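PDB 4NLC: ribosomal RNA processing protein 6 from Trypanosoma brucei brucei, which probably degrades and trims RNA from its 3' end as a 3'-5' exoribonuclease of the nuclear exosome, this chain being its catalytic core. Local coordinates for residues 134-139 and 162-167; 93-98 and 110-115; 55-60 and 233-238. The protein carries 1 engineered substitution. One frame throughout, in Å; residues are numbered along the deposited sequence.

Contact 1. Residues 134-139 and 162-167; sequences LMAPVF and FGLYIV
In the exonuclease domain, which belongs to the RNase H-like clan, the short helix 136-140 packs on the loop that leads from helix 152-162 into strand 169-171. L164 and F139 make the apolar centre of this contact. L164 turns its side chain toward 134-139 and splits its two methyls between different partners. L164 CD1 meets the ring of F139 and lies 3.8 Å from F139 CE2, its closest ring atom. L164 CD1 is also 4.1 Å from M135 CB. The other methyl, L164 CD2, is 3.6 Å from A136 N. The side chains of L164 and F139 cross at about a right angle. The CG of F139 lies anti to its carbonyl carbon (chi1 -72°), and this lays the ring along the loop between L164 and I166. I166 lies alongside F139 and points the same way, with I166 CG1 4.1 Å from F139 CD1. Closer to the backbone, CB of F139 sits 3.2 Å from the carbonyl O of Y165.

A single hydrogen bond ties the two backbones. V167 N donates to F139 O at 2.9 Å, and the bond is almost straight, 175° at the hydrogen. G163, with positive phi, ends the helical conformation of helix 152-162 ahead of L164.

K146, at strand 145-148, hydrogen-bonds through NZ to the O atoms of V138 and V167. Y165 points away from 134-139 and meets the rings of H39 and F41. L164 and I166 also rest on L158 of helix 152-162, while M135 touches L87 of helix 77-87 and, with F139, M112 of strand 108-115.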
loop_
_atom_site.group_PDB
_atom_site.type_symbol
_atom_site.label_atom_id
_atom_site.label_comp_id
_atom_site.label_asym_id
_atom_site.label_seq_id
_atom_site.Cartn_x
_atom_site.Cartn_y
_atom_site.Cartn_z
ATOM N N LEU A 134 -4.045 -6.613 16.626
ATOM C CA LEU A 134 -5.274 -7.184 17.216
ATOM C C LEU A 134 -6.241 -7.750 16.182
ATOM O O LEU A 134 -7.156 -8.475 16.539
ATOM C CB LEU A 134 -5.997 -6.182 18.148
ATOM C CG LEU A 134 -5.221 -5.791 19.424
ATOM C CD1 LEU A 134 -5.884 -4.628 20.122
ATOM C CD2 LEU A 134 -5.045 -6.963 20.376
ATOM N N MET A 135 -6.020 -7.437 14.912
ATOM C CA MET A 135 -6.824 -7.918 13.795
ATOM C C MET A 135 -6.326 -9.285 13.306
ATOM O O MET A 135 -7.025 -9.914 12.524
ATOM C CB MET A 135 -6.794 -6.903 12.627
ATOM C CG MET A 135 -7.248 -5.509 13.030
ATOM S SD MET A 135 -8.087 -4.675 11.690
ATOM C CE MET A 135 -9.641 -5.710 11.613
ATOM N N ALA A 136 -5.136 -9.741 13.758
ATOM C CA ALA A 136 -4.565 -11.050 13.384
ATOM C C ALA A 136 -5.544 -12.254 13.573
ATOM O O ALA A 136 -5.560 -13.113 12.699
ATOM C CB ALA A 136 -3.236 -11.306 14.099
ATOM N N PRO A 137 -6.443 -12.336 14.583
ATOM C CA PRO A 137 -7.379 -13.491 14.615
ATOM C C PRO A 137 -8.342 -13.508 13.407
ATOM O O PRO A 137 -8.661 -14.575 12.907
ATOM C CB PRO A 137 -8.136 -13.288 15.931
ATOM C CG PRO A 137 -7.239 -12.442 16.769
ATOM C CD PRO A 137 -6.624 -11.493 15.789
ATOM N N VAL A 138 -8.755 -12.336 12.913
ATOM C CA VAL A 138 -9.643 -12.230 11.751
ATOM C C VAL A 138 -8.873 -12.558 10.475
ATOM O O VAL A 138 -9.310 -13.430 9.723
ATOM C CB VAL A 138 -10.397 -10.861 11.659
ATOM C CG1 VAL A 138 -11.254 -10.774 10.389
ATOM C CG2 VAL A 138 -11.269 -10.639 12.887
ATOM N N PHE A 139 -7.730 -11.872 10.227
ATOM C CA PHE A 139 -6.967 -12.114 9.006
ATOM C C PHE A 139 -6.404 -13.541 8.884
ATOM O O PHE A 139 -6.299 -14.038 7.766
ATOM C CB PHE A 139 -5.867 -11.065 8.799
ATOM C CG PHE A 139 -6.376 -9.699 8.407
ATOM C CD1 PHE A 139 -6.870 -9.461 7.131
ATOM C CD2 PHE A 139 -6.347 -8.646 9.307
ATOM C CE1 PHE A 139 -7.356 -8.189 6.769
ATOM C CE2 PHE A 139 -6.830 -7.375 8.941
ATOM C CZ PHE A 139 -7.313 -7.155 7.666
ATOM N N PHE A 162 1.755 -3.327 9.769
ATOM C CA PHE A 162 1.103 -3.955 10.922
ATOM C C PHE A 162 1.433 -5.422 11.230
ATOM O O PHE A 162 0.793 -5.996 12.114
ATOM C CB PHE A 162 -0.433 -3.843 10.734
ATOM C CG PHE A 162 -0.961 -2.575 10.098
ATOM C CD1 PHE A 162 -0.836 -1.344 10.746
ATOM C CD2 PHE A 162 -1.675 -2.623 8.902
ATOM C CE1 PHE A 162 -1.360 -0.174 10.175
ATOM C CE2 PHE A 162 -2.197 -1.454 8.332
ATOM C CZ PHE A 162 -2.044 -0.240 8.975
ATOM N N GLY A 163 2.325 -6.043 10.461
ATOM C CA GLY A 163 2.605 -7.471 10.604
ATOM C C GLY A 163 1.345 -8.314 10.423
ATOM O O GLY A 163 1.181 -9.335 11.102
ATOM N N LEU A 164 0.438 -7.889 9.489
ATOM C CA LEU A 164 -0.811 -8.584 9.155
ATOM C C LEU A 164 -0.698 -9.402 7.862
ATOM O O LEU A 164 -0.149 -8.934 6.859
ATOM C CB LEU A 164 -2.034 -7.628 9.133
ATOM C CG LEU A 164 -2.444 -7.038 10.488
ATOM C CD1 LEU A 164 -3.541 -5.982 10.345
ATOM C CD2 LEU A 164 -2.904 -8.115 11.429
ATOM N N TYR A 165 -1.233 -10.640 7.907
ATOM C CA TYR A 165 -1.195 -11.652 6.857
ATOM C C TYR A 165 -2.573 -12.299 6.649
ATOM O O TYR A 165 -3.284 -12.603 7.620
ATOM C CB TYR A 165 -0.150 -12.721 7.207
ATOM C CG TYR A 165 1.241 -12.156 7.403
ATOM C CD1 TYR A 165 1.659 -11.687 8.651
ATOM C CD2 TYR A 165 2.139 -12.085 6.344
ATOM C CE1 TYR A 165 2.932 -11.154 8.834
ATOM C CE2 TYR A 165 3.429 -11.595 6.524
ATOM C CZ TYR A 165 3.806 -11.091 7.760
ATOM O OH TYR A 165 5.068 -10.589 7.924
ATOM N N ILE A 166 -2.921 -12.530 5.361
ATOM C CA ILE A 166 -4.229 -13.019 4.949
ATOM C C ILE A 166 -4.269 -14.523 4.656
ATOM O O ILE A 166 -3.643 -15.003 3.719
ATOM C CB ILE A 166 -4.786 -12.182 3.763
ATOM C CG1 ILE A 166 -4.507 -10.675 3.953
ATOM C CG2 ILE A 166 -6.287 -12.419 3.618
ATOM C CD1 ILE A 166 -4.267 -9.887 2.600
ATOM N N VAL A 167 -5.026 -15.252 5.477
ATOM C CA VAL A 167 -5.290 -16.669 5.320
ATOM C C VAL A 167 -6.682 -16.699 4.652
ATOM O O VAL A 167 -7.651 -16.187 5.206
ATOM C CB VAL A 167 -5.251 -17.425 6.683
ATOM C CG1 VAL A 167 -5.757 -18.860 6.539
ATOM C CG2 VAL A 167 -3.843 -17.413 7.282
#

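Contact 2. Residues 93-98 and 110-115; sequences IAVDLE and CLMQIS
A94 with S115 and D96 with Q113 are hydrogen-bonded pairs of the antiparallel hairpin 92-100/108-115, each with two backbone bonds. The straightest runs from A94 N to S115 O, 2.9 Å and 177°. At E98 the ladder becomes a classic beta bulge. C110 N donates to E98 O at 2.8 Å, and L111 N reaches E98 O only weakly, at 3.4 Å. E98 N returns a bond to L111 O.

Apolar contacts gather on the face of V95, L97, M112 and I114. L97 and M112 lie side by side, with CD2 of L97 3.7 Å from CE of M112. CG1 of V95 is 4.1 Å from CG of M112.

D96, E98, Q113 and S115 lie on the other face, with A94 and L111. D96 OD1 accepts a weak bond from L97 N. D96 and E98 both come close to D222, and D96 also to D154. Such a carboxylate cluster is consistent with the acidic metal-binding site of DEDD exonucleases.

Helix 213-224 covers the face of D96 and E98, and helices 77-87 and 152-162 cover the apolar one. Strands 120-123 and 145-148 flank the pair.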
loop_
_atom_site.group_PDB
_atom_site.type_symbol
_atom_site.label_atom_id
_atom_site.label_comp_id
_atom_site.label_asym_id
_atom_site.label_seq_id
_atom_site.Cartn_x
_atom_site.Cartn_y
_atom_site.Cartn_z
ATOM N N ILE A 93 -15.718 -11.176 4.581
ATOM C CA ILE A 93 -15.648 -9.727 4.808
ATOM C C ILE A 93 -14.933 -9.128 3.636
ATOM O O ILE A 93 -14.089 -9.811 3.045
ATOM C CB ILE A 93 -14.961 -9.342 6.159
ATOM C CG1 ILE A 93 -13.421 -9.611 6.134
ATOM C CG2 ILE A 93 -15.650 -10.003 7.386
ATOM C CD1 ILE A 93 -12.626 -9.178 7.410
ATOM N N ALA A 94 -15.258 -7.856 3.301
ATOM C CA ALA A 94 -14.635 -7.119 2.190
ATOM C C ALA A 94 -13.697 -6.120 2.815
ATOM O O ALA A 94 -14.079 -5.436 3.766
ATOM C CB ALA A 94 -15.686 -6.403 1.366
ATOM N N VAL A 95 -12.449 -6.075 2.325
ATOM C CA VAL A 95 -11.420 -5.207 2.859
ATOM C C VAL A 95 -10.770 -4.374 1.741
ATOM O O VAL A 95 -10.593 -4.845 0.611
ATOM C CB VAL A 95 -10.348 -6.001 3.684
ATOM C CG1 VAL A 95 -9.394 -5.053 4.433
ATOM C CG2 VAL A 95 -10.981 -7.008 4.664
ATOM N N ASP A 96 -10.396 -3.136 2.083
ATOM C CA ASP A 96 -9.617 -2.221 1.258
ATOM C C ASP A 96 -8.762 -1.316 2.172
ATOM O O ASP A 96 -8.991 -1.238 3.381
ATOM C CB ASP A 96 -10.479 -1.417 0.265
ATOM C CG ASP A 96 -9.689 -0.727 -0.854
ATOM O OD1 ASP A 96 -8.550 -1.186 -1.162
ATOM O OD2 ASP A 96 -10.210 0.262 -1.428
ATOM N N LEU A 97 -7.756 -0.671 1.601
ATOM C CA LEU A 97 -6.864 0.196 2.357
ATOM C C LEU A 97 -6.643 1.486 1.594
ATOM O O LEU A 97 -6.639 1.468 0.361
ATOM C CB LEU A 97 -5.479 -0.491 2.513
ATOM C CG LEU A 97 -5.327 -1.841 3.229
ATOM C CD1 LEU A 97 -3.878 -2.314 3.166
ATOM C CD2 LEU A 97 -5.687 -1.747 4.679
ATOM N N GLU A 98 -6.391 2.595 2.314
ATOM C CA GLU A 98 -5.930 3.851 1.698
ATOM C C GLU A 98 -4.488 4.051 2.193
ATOM O O GLU A 98 -4.129 3.586 3.287
ATOM C CB GLU A 98 -6.844 5.049 1.964
ATOM C CG GLU A 98 -8.283 4.847 1.500
ATOM C CD GLU A 98 -8.514 4.584 0.022
ATOM O OE1 GLU A 98 -7.638 4.936 -0.800
ATOM O OE2 GLU A 98 -9.587 4.037 -0.317
ATOM N N CYS A 110 -2.916 4.524 5.652
ATOM C CA CYS A 110 -3.682 5.577 6.323
ATOM C C CYS A 110 -5.042 5.157 6.882
ATOM O O CYS A 110 -5.491 5.706 7.892
ATOM C CB CYS A 110 -3.846 6.752 5.378
ATOM S SG CYS A 110 -2.308 7.633 5.072
ATOM N N LEU A 111 -5.717 4.246 6.188
ATOM C CA LEU A 111 -7.080 3.856 6.500
ATOM C C LEU A 111 -7.328 2.457 6.026
ATOM O O LEU A 111 -6.722 2.019 5.049
ATOM C CB LEU A 111 -7.993 4.802 5.713
ATOM C CG LEU A 111 -9.309 5.239 6.316
ATOM C CD1 LEU A 111 -9.103 6.060 7.598
ATOM C CD2 LEU A 111 -10.118 6.026 5.275
ATOM N N MET A 112 -8.208 1.746 6.739
ATOM C CA MET A 112 -8.620 0.392 6.379
ATOM C C MET A 112 -10.150 0.464 6.341
ATOM O O MET A 112 -10.766 1.022 7.244
ATOM C CB MET A 112 -8.144 -0.652 7.417
ATOM C CG MET A 112 -8.644 -2.068 7.136
ATOM S SD MET A 112 -8.128 -3.290 8.374
ATOM C CE MET A 112 -6.501 -3.641 7.810
ATOM N N GLN A 113 -10.751 -0.086 5.299
ATOM C CA GLN A 113 -12.200 -0.095 5.192
ATOM C C GLN A 113 -12.606 -1.560 5.238
ATOM O O GLN A 113 -11.922 -2.425 4.672
ATOM C CB GLN A 113 -12.675 0.581 3.878
ATOM C CG GLN A 113 -12.253 2.054 3.740
ATOM C CD GLN A 113 -11.090 2.204 2.814
ATOM O OE1 GLN A 113 -11.229 2.247 1.597
ATOM N NE2 GLN A 113 -9.912 2.237 3.359
ATOM N N ILE A 114 -13.688 -1.840 5.954
ATOM C CA ILE A 114 -14.213 -3.198 6.081
ATOM C C ILE A 114 -15.713 -3.173 5.921
ATOM O O ILE A 114 -16.382 -2.434 6.637
ATOM C CB ILE A 114 -13.814 -3.904 7.427
ATOM C CG1 ILE A 114 -12.279 -4.053 7.593
ATOM C CG2 ILE A 114 -14.471 -5.293 7.530
ATOM C CD1 ILE A 114 -11.779 -3.644 8.952
ATOM N N SER A 115 -16.248 -4.049 5.074
ATOM C CA SER A 115 -17.690 -4.208 4.993
ATOM C C SER A 115 -18.059 -5.640 5.314
ATOM O O SER A 115 -17.373 -6.577 4.890
ATOM C CB SER A 115 -18.234 -3.853 3.610
ATOM O OG SER A 115 -18.192 -2.467 3.310
#

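Contact 3. Residues 55-60 and 233-238; sequences LLLKTE and LKQLLL
Q235 NE2 is gripped by two acceptors of the loop 55-60. Q235 NE2 donates to E60 OE1 at 2.8 Å and to K58 O at 2.9 Å. The carboxylate oxygen lies in the amide plane of Q235 and is met nearly along its C-O axis. The bond to K58 O is more bent, 148° at the hydrogen. Beyond CG the Q235 chain is extended, which carries the amide across to the loop. E60 comes to it crosswise, with the carboxylate and amide planes 81° apart. Its CG is wedged between the backbone N and the carbonyl carbon (chi1 59°), and the chain bends back at chi2 toward the helix.

The loop precedes strand 71-74, the first strand of the large sheet, and packs here on the last turns of helix 226-238. Beside the polar end, CD1 of L57 touches CD1 of L238 at 4.0 Å and CA of Q235 at 3.9 Å. L238 spreads its methyls along the loop backbone, L238 CD2 lying 3.6 Å from L55 O. A water lies between L56 O and K234 NZ and takes a hydrogen bond from the lysine. K58 turns its amine away to a salt bridge with E53. L55 and L238 also rest on helix 249-261.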
loop_
_atom_site.group_PDB
_atom_site.type_symbol
_atom_site.label_atom_id
_atom_site.label_comp_id
_atom_site.label_asym_id
_atom_site.label_seq_id
_atom_site.Cartn_x
_atom_site.Cartn_y
_atom_site.Cartn_z
ATOM N N LEU A 55 -17.370 -22.781 -1.967
ATOM C CA LEU A 55 -17.237 -23.377 -3.303
ATOM C C LEU A 55 -18.555 -23.887 -3.915
ATOM O O LEU A 55 -18.536 -24.398 -5.037
ATOM C CB LEU A 55 -16.159 -24.473 -3.298
ATOM C CG LEU A 55 -14.825 -24.006 -2.704
ATOM C CD1 LEU A 55 -14.089 -25.134 -2.015
ATOM C CD2 LEU A 55 -13.978 -23.229 -3.722
ATOM N N LEU A 56 -19.698 -23.672 -3.223
ATOM C CA LEU A 56 -21.048 -24.031 -3.685
ATOM C C LEU A 56 -21.709 -22.891 -4.463
ATOM O O LEU A 56 -21.376 -21.718 -4.258
ATOM C CB LEU A 56 -21.955 -24.356 -2.479
ATOM C CG LEU A 56 -21.568 -25.527 -1.585
ATOM C CD1 LEU A 56 -22.304 -25.451 -0.280
ATOM C CD2 LEU A 56 -21.834 -26.864 -2.282
ATOM N N LEU A 57 -22.698 -23.221 -5.303
ATOM C CA LEU A 57 -23.451 -22.199 -6.020
ATOM C C LEU A 57 -24.528 -21.683 -5.061
ATOM O O LEU A 57 -25.374 -22.456 -4.607
ATOM C CB LEU A 57 -24.051 -22.745 -7.330
ATOM C CG LEU A 57 -24.652 -21.700 -8.295
ATOM C CD1 LEU A 57 -23.566 -20.965 -9.086
ATOM C CD2 LEU A 57 -25.638 -22.352 -9.256
ATOM N N LYS A 58 -24.427 -20.396 -4.685
ATOM C CA LYS A 58 -25.340 -19.739 -3.758
ATOM C C LYS A 58 -25.934 -18.462 -4.320
ATOM O O LYS A 58 -25.276 -17.759 -5.093
ATOM C CB LYS A 58 -24.639 -19.441 -2.421
ATOM C CG LYS A 58 -24.640 -20.646 -1.483
ATOM C CD LYS A 58 -23.998 -20.376 -0.133
ATOM C CE LYS A 58 -23.668 -21.681 0.552
ATOM N NZ LYS A 58 -23.452 -21.508 2.007
ATOM N N THR A 59 -27.179 -18.148 -3.897
ATOM C CA THR A 59 -27.873 -16.916 -4.255
ATOM C C THR A 59 -27.078 -15.760 -3.647
ATOM O O THR A 59 -26.552 -15.861 -2.523
ATOM C CB THR A 59 -29.320 -16.934 -3.727
ATOM O OG1 THR A 59 -30.014 -18.028 -4.327
ATOM C CG2 THR A 59 -30.078 -15.643 -4.025
ATOM N N GLU A 60 -26.972 -14.682 -4.411
ATOM C CA GLU A 60 -26.250 -13.489 -3.991
ATOM C C GLU A 60 -27.013 -12.728 -2.888
ATOM O O GLU A 60 -28.249 -12.769 -2.840
ATOM C CB GLU A 60 -25.975 -12.591 -5.211
ATOM C CG GLU A 60 -27.225 -12.136 -5.953
ATOM C CD GLU A 60 -27.769 -12.997 -7.078
ATOM O OE1 GLU A 60 -27.398 -14.190 -7.170
ATOM O OE2 GLU A 60 -28.600 -12.478 -7.855
ATOM N N LEU A 233 -19.288 -12.853 -9.013
ATOM C CA LEU A 233 -18.101 -13.446 -9.657
ATOM C C LEU A 233 -17.997 -14.947 -9.369
ATOM O O LEU A 233 -17.600 -15.704 -10.253
ATOM C CB LEU A 233 -16.820 -12.720 -9.253
ATOM C CG LEU A 233 -16.691 -11.290 -9.772
ATOM C CD1 LEU A 233 -15.520 -10.580 -9.112
ATOM C CD2 LEU A 233 -16.554 -11.273 -11.272
ATOM N N LYS A 234 -18.389 -15.378 -8.145
ATOM C CA LYS A 234 -18.427 -16.803 -7.772
ATOM C C LYS A 234 -19.347 -17.577 -8.697
ATOM O O LYS A 234 -18.950 -18.628 -9.184
ATOM C CB LYS A 234 -18.898 -17.000 -6.318
ATOM C CG LYS A 234 -17.761 -16.932 -5.318
ATOM C CD LYS A 234 -18.236 -16.779 -3.881
ATOM C CE LYS A 234 -19.170 -17.844 -3.369
ATOM N NZ LYS A 234 -19.203 -17.879 -1.878
ATOM N N GLN A 235 -20.551 -17.043 -8.974
ATOM C CA GLN A 235 -21.529 -17.684 -9.882
ATOM C C GLN A 235 -20.991 -17.784 -11.310
ATOM O O GLN A 235 -21.139 -18.827 -11.928
ATOM C CB GLN A 235 -22.876 -16.954 -9.870
ATOM C CG GLN A 235 -23.520 -16.914 -8.491
ATOM C CD GLN A 235 -24.714 -15.998 -8.437
ATOM O OE1 GLN A 235 -24.835 -15.030 -9.189
ATOM N NE2 GLN A 235 -25.601 -16.260 -7.508
ATOM N N LEU A 236 -20.335 -16.719 -11.811
ATOM C CA LEU A 236 -19.730 -16.694 -13.145
ATOM C C LEU A 236 -18.558 -17.671 -13.257
ATOM O O LEU A 236 -18.385 -18.286 -14.298
ATOM C CB LEU A 236 -19.253 -15.276 -13.504
ATOM C CG LEU A 236 -20.332 -14.289 -13.933
ATOM C CD1 LEU A 236 -19.803 -12.857 -13.893
ATOM C CD2 LEU A 236 -20.886 -14.636 -15.333
ATOM N N LEU A 237 -17.754 -17.803 -12.208
ATOM C CA LEU A 237 -16.618 -18.720 -12.218
ATOM C C LEU A 237 -17.058 -20.189 -12.200
ATOM O O LEU A 237 -16.424 -21.017 -12.848
ATOM C CB LEU A 237 -15.650 -18.415 -11.060
ATOM C CG LEU A 237 -14.819 -17.133 -11.225
ATOM C CD1 LEU A 237 -14.241 -16.659 -9.875
ATOM C CD2 LEU A 237 -13.767 -17.291 -12.341
ATOM N N LEU A 238 -18.149 -20.504 -11.481
ATOM C CA LEU A 238 -18.703 -21.857 -11.421
ATOM C C LEU A 238 -19.476 -22.180 -12.711
ATOM O O LEU A 238 -19.641 -23.352 -13.038
ATOM C CB LEU A 238 -19.588 -22.051 -10.178
ATOM C CG LEU A 238 -18.877 -22.043 -8.819
ATOM C CD1 LEU A 238 -19.819 -21.645 -7.737
ATOM C CD2 LEU A 238 -18.216 -23.379 -8.511
HETATM O O HOH W 1 -20.721 -20.218 -1.968
#

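In the fold
Contacts 1 and 2 are neighbours in the exonuclease domain, with centres 13 Å apart. They touch through side chains: V138 packs against I93, and M135 against I114. Contact 2 forms the middle of the six-stranded mixed sheet, and contact 1 lies against its apolar face. Along the chain contact 2 closes before contact 1 opens. Contact 3 encloses both, since 55-60 and 233-238 stand at the two ends of the intervening chain. Its centre is 26 Å from that of contact 1 and 23 Å from that of contact 2, and it touches neither. The loop before the sheet thus meets the helix after it at the surface, while contacts 1 and 2 lie in the buried interior.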